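Local coordinates for beta-1,3-1,4-glucanase (Caldicellulosiruptor sp. F32, PDB 5H4R), which probably hydrolyses mixed-linkage beta-1,3-1,4-glucans such as lichenan, as a family 5 glycoside hydrolase with a sugar-binding cleft, at residues Asn55-Ala60 and Asp120-Val125; Val101-His106 and Phe112-Arg117. The protein carries 1 engineered substitution. All blocks are in the same frame, centred on the assembly; numbering follows the deposited sequence.

Contact 1 of 2, residues Asn55-Ala60 and Asp120-Val125. With BGC (beta-D-glucopyranose), chain B.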
loop_
_atom_site.group_PDB
_atom_site.type_symbol
_atom_site.label_atom_id
_atom_site.label_comp_id
_atom_site.label_asym_id
_atom_site.label_seq_id
_atom_site.Cartn_x
_atom_site.Cartn_y
_atom_site.Cartn_z
ATOM N N ASN A 55 -4.251 -4.445 9.103
ATOM C CA ASN A 55 -4.735 -4.366 10.485
ATOM C C ASN A 55 -3.863 -5.176 11.447
ATOM O O ASN A 55 -4.350 -5.750 12.426
ATOM C CB ASN A 55 -6.197 -4.800 10.578
ATOM C CG ASN A 55 -7.164 -3.668 10.199
ATOM O OD1 ASN A 55 -6.758 -2.611 9.721
ATOM N ND2 ASN A 55 -8.448 -3.892 10.433
ATOM N N THR A 56 -2.551 -5.165 11.195
ATOM C CA THR A 56 -1.589 -5.928 11.970
ATOM C C THR A 56 -0.641 -4.931 12.612
ATOM O O THR A 56 -0.999 -4.312 13.615
ATOM C CB THR A 56 -0.946 -6.993 11.081
ATOM O OG1 THR A 56 -2.016 -7.724 10.443
ATOM C CG2 THR A 56 -0.102 -7.947 11.906
ATOM N N PHE A 57 0.603 -4.782 12.117
ATOM C CA PHE A 57 1.524 -3.802 12.706
ATOM C C PHE A 57 1.087 -2.359 12.484
ATOM O O PHE A 57 1.656 -1.446 13.104
ATOM C CB PHE A 57 2.919 -4.011 12.135
ATOM C CG PHE A 57 3.502 -5.340 12.512
ATOM C CD1 PHE A 57 3.952 -5.569 13.799
ATOM C CD2 PHE A 57 3.556 -6.361 11.606
ATOM C CE1 PHE A 57 4.510 -6.807 14.159
ATOM C CE2 PHE A 57 4.065 -7.588 11.953
ATOM C CZ PHE A 57 4.549 -7.815 13.232
ATOM N N ASP A 58 0.082 -2.147 11.644
ATOM C CA ASP A 58 -0.499 -0.829 11.406
ATOM C C ASP A 58 -1.545 -0.412 12.438
ATOM O O ASP A 58 -1.939 0.758 12.466
ATOM C CB ASP A 58 -1.131 -0.747 10.004
ATOM C CG ASP A 58 -1.951 -1.984 9.613
ATOM O OD1 ASP A 58 -1.464 -3.133 9.759
ATOM O OD2 ASP A 58 -3.099 -1.787 9.145
ATOM N N ALA A 59 -1.998 -1.320 13.295
ATOM C CA ALA A 59 -2.952 -0.955 14.329
ATOM C C ALA A 59 -2.354 0.134 15.215
ATOM O O ALA A 59 -1.184 0.092 15.593
ATOM C CB ALA A 59 -3.351 -2.179 15.156
ATOM N N ALA A 60 -3.157 1.141 15.507
ATOM C CA ALA A 60 -2.656 2.298 16.232
ATOM C C ALA A 60 -3.828 2.969 16.918
ATOM O O ALA A 60 -4.888 3.156 16.313
ATOM C CB ALA A 60 -1.951 3.270 15.295
ATOM N N ASP A 120 12.329 -5.374 16.367
ATOM C CA ASP A 120 12.712 -6.783 16.314
ATOM C C ASP A 120 11.560 -7.662 15.818
ATOM O O ASP A 120 11.766 -8.576 15.012
ATOM C CB ASP A 120 13.146 -7.285 17.694
ATOM C CG ASP A 120 14.484 -6.727 18.178
ATOM O OD1 ASP A 120 15.217 -6.042 17.435
ATOM O OD2 ASP A 120 14.827 -7.031 19.347
ATOM N N ARG A 121 10.343 -7.418 16.314
ATOM C CA ARG A 121 9.200 -8.232 15.894
ATOM C C ARG A 121 8.851 -7.994 14.425
ATOM O O ARG A 121 8.587 -8.950 13.686
ATOM C CB ARG A 121 8.003 -7.962 16.808
ATOM C CG ARG A 121 6.728 -8.711 16.391
ATOM C CD ARG A 121 6.877 -10.243 16.370
ATOM N NE ARG A 121 5.667 -10.834 15.806
ATOM C CZ ARG A 121 5.607 -12.004 15.179
ATOM N NH1 ARG A 121 6.683 -12.785 15.078
ATOM N NH2 ARG A 121 4.454 -12.410 14.671
ATOM N N VAL A 122 8.840 -6.732 13.982
ATOM C CA VAL A 122 8.622 -6.426 12.569
ATOM C C VAL A 122 9.639 -7.166 11.716
ATOM O O VAL A 122 9.304 -7.748 10.679
ATOM C CB VAL A 122 8.692 -4.904 12.339
ATOM C CG1 VAL A 122 8.683 -4.595 10.853
ATOM C CG2 VAL A 122 7.500 -4.213 13.027
ATOM N N GLN A 123 10.899 -7.163 12.146
ATOM C CA GLN A 123 11.950 -7.827 11.370
ATOM C C GLN A 123 11.726 -9.332 11.294
ATOM O O GLN A 123 12.014 -9.967 10.269
ATOM C CB GLN A 123 13.312 -7.509 11.980
ATOM C CG GLN A 123 14.469 -8.107 11.205
ATOM C CD GLN A 123 15.833 -7.736 11.751
ATOM O OE1 GLN A 123 16.004 -7.459 12.952
ATOM N NE2 GLN A 123 16.837 -7.754 10.871
ATOM N N GLN A 124 11.226 -9.925 12.375
ATOM C CA GLN A 124 10.913 -11.348 12.354
ATOM C C GLN A 124 9.911 -11.667 11.254
ATOM O O GLN A 124 10.049 -12.671 10.551
ATOM C CB GLN A 124 10.372 -11.753 13.712
ATOM C CG GLN A 124 10.175 -13.205 13.919
ATOM C CD GLN A 124 10.019 -13.502 15.395
ATOM O OE1 GLN A 124 9.423 -12.707 16.152
ATOM N NE2 GLN A 124 10.586 -14.625 15.826
ATOM N N VAL A 125 8.887 -10.830 11.100
ATOM C CA VAL A 125 7.873 -11.068 10.077
ATOM C C VAL A 125 8.414 -10.802 8.667
ATOM O O VAL A 125 8.120 -11.551 7.723
ATOM C CB VAL A 125 6.617 -10.242 10.401
ATOM C CG1 VAL A 125 5.579 -10.408 9.276
ATOM C CG2 VAL A 125 6.054 -10.703 11.732
HETATM C C2 BGC B . -9.119 -1.145 7.720
HETATM C C3 BGC B . -10.154 -0.907 8.811
HETATM C C4 BGC B . -9.536 -0.047 9.912
HETATM C C5 BGC B . -8.943 1.232 9.313
HETATM C C6 BGC B . -8.206 2.069 10.346
HETATM C C1 BGC B . -8.622 0.199 7.215
HETATM O O2 BGC B . -9.725 -1.892 6.659
HETATM O O3 BGC B . -10.536 -2.195 9.316
HETATM O O4 BGC B . -10.608 0.352 10.783
HETATM O O5 BGC B . -8.022 0.901 8.305
HETATM O O6 BGC B . -7.898 3.361 9.775
#

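Contact 2 of 2, residues Val101-His106 and Phe112-Arg117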
loop_
_atom_site.group_PDB
_atom_site.type_symbol
_atom_site.label_atom_id
_atom_site.label_comp_id
_atom_site.label_asym_id
_atom_site.label_seq_id
_atom_site.Cartn_x
_atom_site.Cartn_y
_atom_site.Cartn_z
ATOM N N VAL A 101 3.211 -0.577 8.754
ATOM C CA VAL A 101 3.623 -0.439 10.147
ATOM C C VAL A 101 3.273 0.959 10.637
ATOM O O VAL A 101 3.715 1.955 10.053
ATOM C CB VAL A 101 5.125 -0.689 10.347
ATOM C CG1 VAL A 101 5.453 -0.582 11.829
ATOM C CG2 VAL A 101 5.508 -2.060 9.802
ATOM N N SER A 102 2.570 1.031 11.754
ATOM C CA SER A 102 2.395 2.301 12.450
ATOM C C SER A 102 3.413 2.354 13.580
ATOM O O SER A 102 3.445 1.461 14.430
ATOM C CB SER A 102 0.976 2.455 12.975
ATOM O OG SER A 102 0.084 2.478 11.881
ATOM N N TRP A 103 4.246 3.399 13.585
ATOM C CA TRP A 103 5.346 3.482 14.545
ATOM C C TRP A 103 5.073 4.389 15.737
ATOM O O TRP A 103 5.809 4.300 16.730
ATOM C CB TRP A 103 6.633 3.979 13.860
ATOM C CG TRP A 103 7.003 3.217 12.623
ATOM C CD1 TRP A 103 6.612 3.492 11.341
ATOM C CD2 TRP A 103 7.799 2.010 12.553
ATOM N NE1 TRP A 103 7.120 2.544 10.483
ATOM C CE2 TRP A 103 7.849 1.627 11.201
ATOM C CE3 TRP A 103 8.465 1.222 13.506
ATOM C CZ2 TRP A 103 8.539 0.511 10.771
ATOM C CZ3 TRP A 103 9.136 0.094 13.076
ATOM C CH2 TRP A 103 9.184 -0.239 11.700
ATOM N N HIS A 104 4.076 5.280 15.659
ATOM C CA HIS A 104 3.999 6.358 16.649
ATOM C C HIS A 104 3.648 5.871 18.049
ATOM O O HIS A 104 3.947 6.588 19.019
ATOM C CB HIS A 104 3.019 7.454 16.196
ATOM C CG HIS A 104 1.570 7.125 16.392
ATOM N ND1 HIS A 104 0.784 6.607 15.383
ATOM C CD2 HIS A 104 0.751 7.289 17.457
ATOM C CE1 HIS A 104 -0.449 6.445 15.827
ATOM N NE2 HIS A 104 -0.499 6.856 17.081
ATOM N N ASN A 105 3.039 4.684 18.202
ATOM C CA ASN A 105 2.814 4.129 19.532
ATOM C C ASN A 105 4.014 3.362 20.045
ATOM O O ASN A 105 3.916 2.717 21.099
ATOM C CB ASN A 105 1.591 3.199 19.552
ATOM C CG ASN A 105 0.299 3.920 19.265
ATOM O OD1 ASN A 105 -0.409 3.571 18.319
ATOM N ND2 ASN A 105 -0.027 4.920 20.074
ATOM N N HIS A 106 5.149 3.459 19.344
ATOM C CA HIS A 106 6.327 2.661 19.634
ATOM C C HIS A 106 7.602 3.497 19.635
ATOM O O HIS A 106 8.695 2.949 19.455
ATOM C CB HIS A 106 6.428 1.536 18.607
ATOM C CG HIS A 106 5.171 0.737 18.501
ATOM N ND1 HIS A 106 4.808 -0.195 19.451
ATOM C CD2 HIS A 106 4.168 0.756 17.588
ATOM C CE1 HIS A 106 3.638 -0.718 19.126
ATOM N NE2 HIS A 106 3.229 -0.162 17.993
ATOM N N PHE A 112 12.405 10.328 18.566
ATOM C CA PHE A 112 11.570 9.224 18.078
ATOM C C PHE A 112 12.341 7.906 18.010
ATOM O O PHE A 112 12.371 7.216 16.980
ATOM C CB PHE A 112 10.963 9.529 16.695
ATOM C CG PHE A 112 10.251 10.863 16.587
ATOM C CD1 PHE A 112 8.994 11.057 17.145
ATOM C CD2 PHE A 112 10.815 11.900 15.861
ATOM C CE1 PHE A 112 8.339 12.263 17.023
ATOM C CE2 PHE A 112 10.154 13.113 15.728
ATOM C CZ PHE A 112 8.917 13.295 16.305
ATOM N N THR A 113 12.913 7.524 19.138
ATOM C CA THR A 113 13.602 6.243 19.208
ATOM C C THR A 113 12.588 5.121 19.143
ATOM O O THR A 113 11.709 5.036 20.005
ATOM C CB THR A 113 14.411 6.126 20.492
ATOM O OG1 THR A 113 15.351 7.194 20.572
ATOM C CG2 THR A 113 15.161 4.800 20.513
ATOM N N ILE A 114 12.748 4.229 18.169
ATOM C CA ILE A 114 11.843 3.087 18.021
ATOM C C ILE A 114 12.186 2.032 19.065
ATOM O O ILE A 114 13.354 1.663 19.247
ATOM C CB ILE A 114 11.924 2.497 16.604
ATOM C CG1 ILE A 114 11.532 3.537 15.541
ATOM C CG2 ILE A 114 11.013 1.286 16.495
ATOM C CD1 ILE A 114 11.866 3.101 14.123
ATOM N N SER A 115 11.155 1.547 19.749
ATOM C CA SER A 115 11.290 0.428 20.669
ATOM C C SER A 115 11.974 -0.748 19.990
ATOM O O SER A 115 11.553 -1.192 18.916
ATOM C CB SER A 115 9.911 -0.007 21.164
ATOM O OG SER A 115 9.944 -1.375 21.540
ATOM N N LYS A 116 13.037 -1.238 20.625
ATOM C CA LYS A 116 13.754 -2.381 20.074
ATOM C C LYS A 116 12.847 -3.601 19.929
ATOM O O LYS A 116 12.932 -4.315 18.925
ATOM C CB LYS A 116 14.959 -2.723 20.937
ATOM C CG LYS A 116 15.837 -3.796 20.315
ATOM C CD LYS A 116 17.083 -4.056 21.161
ATOM C CE LYS A 116 17.926 -5.189 20.588
ATOM N NZ LYS A 116 17.180 -6.480 20.532
ATOM N N ARG A 117 11.983 -3.867 20.920
ATOM C CA ARG A 117 11.138 -5.057 20.841
ATOM C C ARG A 117 10.208 -4.978 19.647
ATOM O O ARG A 117 9.982 -5.973 18.955
ATOM C CB ARG A 117 10.334 -5.242 22.135
ATOM C CG ARG A 117 11.203 -5.675 23.283
ATOM C CD ARG A 117 10.403 -5.906 24.540
ATOM N NE ARG A 117 9.507 -7.059 24.439
ATOM C CZ ARG A 117 8.175 -7.001 24.476
ATOM N NH1 ARG A 117 7.546 -5.847 24.618
ATOM N NH2 ARG A 117 7.464 -8.117 24.396
#

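Contact 1 of 2, residues Asn55-Ala60 and Asp120-Val125
The F57 ring meets helix 116-131 with one face and part of its edge. V122 CG2 lies over that face, offset toward the rim. V122 CG2 sits 4.2 Å from the centroid of the F57 ring and makes a CH-pi contact. At the edge, near the ring plane, stand R121 CG and V125 CG2. The R121 guanidinium carries V125 CG2 over the centre of one face, and its plane is turned 54° from the F57 ring.

This is a TIM barrel contact. The loop after strand 50-53 packs on the helix that follows strand 96-99. The closest approach is F57 CZ to V125 CG2 at 3.6 Å. F57 CE1 comes 3.7 Å from R121 CG. The R121 chain has CG anti to the backbone N (chi1 176°) and bends at chi2. Its methylene therefore touches the ring while its charged end turns to other partners. NH2 bonds to the T81 carbonyl, NE forms a salt bridge with E73, and NH1 is shared by Q124 and Y128. These bonds hold the guanidinium in place. W118 adds an edge-to-face ring contact to F57, and I99 of the barrel touches both F57 and V125.

On the loop side, T56 to A59 form a type I beta turn. The D58 carboxylate ties the residues before it. D58 OD1 accepts from T56 N at 2.7 Å, from above the carboxylate plane. OD2 uses its syn lone pair toward N55 N. The start of this loop reaches the bound glycan. W360 and E370 also bond to the same glucose unit. The N55 side chain gives a bond from ND2 to O3 of that glucose, at 2.9 Å and 162°.

Contact 2 of 2, residues Val101-His106 and Phe112-Arg117
W103 and I114 meet obliquely, and two branches of the isoleucine do the touching. I114 CG2 and CD1 each lie 3.9 Å from W103 CE3, a carbon of the six-membered ring. CZ3 is slightly farther from both. I114 CG1 is anti to the carbonyl carbon (chi1 -60°) and CG2 is anti to the backbone N. With CG1 extended at chi2 (168°), CD1 comes to lie beside CG2, and both methyls meet CE3 and CZ3.

One indole face is covered by V101 CG1, 3.3 Å above the W103 ring plane and over its centre. V101 belongs to the same segment as W103. Helix 156-173 packs on the pair. Its Y162, I166 and V170 touch W103, and V170 also touches I114. L119 of helix 116-131 touches both as well. The indole NE1 is bonded to N139.

W103, H106 and I114 belong to the connection between strand 96-99 and helix 116-131 of the TIM barrel. It carries a small antiparallel hairpin of strands 107-108 and 113-114. H106 stands just before the first strand, and S115 follows the second. S115 N donates to H106 O at 2.8 Å, nearly straight at 173°. The same H106 oxygen has I114 CA at 3.5 Å in a CA-H...O contact.

S115 is also the N-cap of helix 116-131. Its CB packs against H106 O, while OG caps a backbone N just beyond R117 and bonds to E69 OE2. The H106 imidazole leads away from I114 and S115. N105 CB lies over one of its faces, and its ND1 bonds to E69 OE1.

How the contacts relate
Both contacts are mainly buried and lie on the same side of the chain's centre, their own centres about 10 Å apart. They share helix 116-131. Contact 1 uses the body of the helix, and contact 2 uses its N-terminal start. Contact 1 has no hydrogen bond across its segments and rests on apolar packing. Contact 2 joins an apolar pair to a backbone bond, and the exposed T113 touches H106 at its edge. Only contact 1 holds a glycan-binding residue. The two loops also touch directly. F57 O lies 3.0 Å from S102 N, and D58 O lies 2.7 Å from S102 OG, both probable hydrogen bonds. A60 packs on H104 and N105.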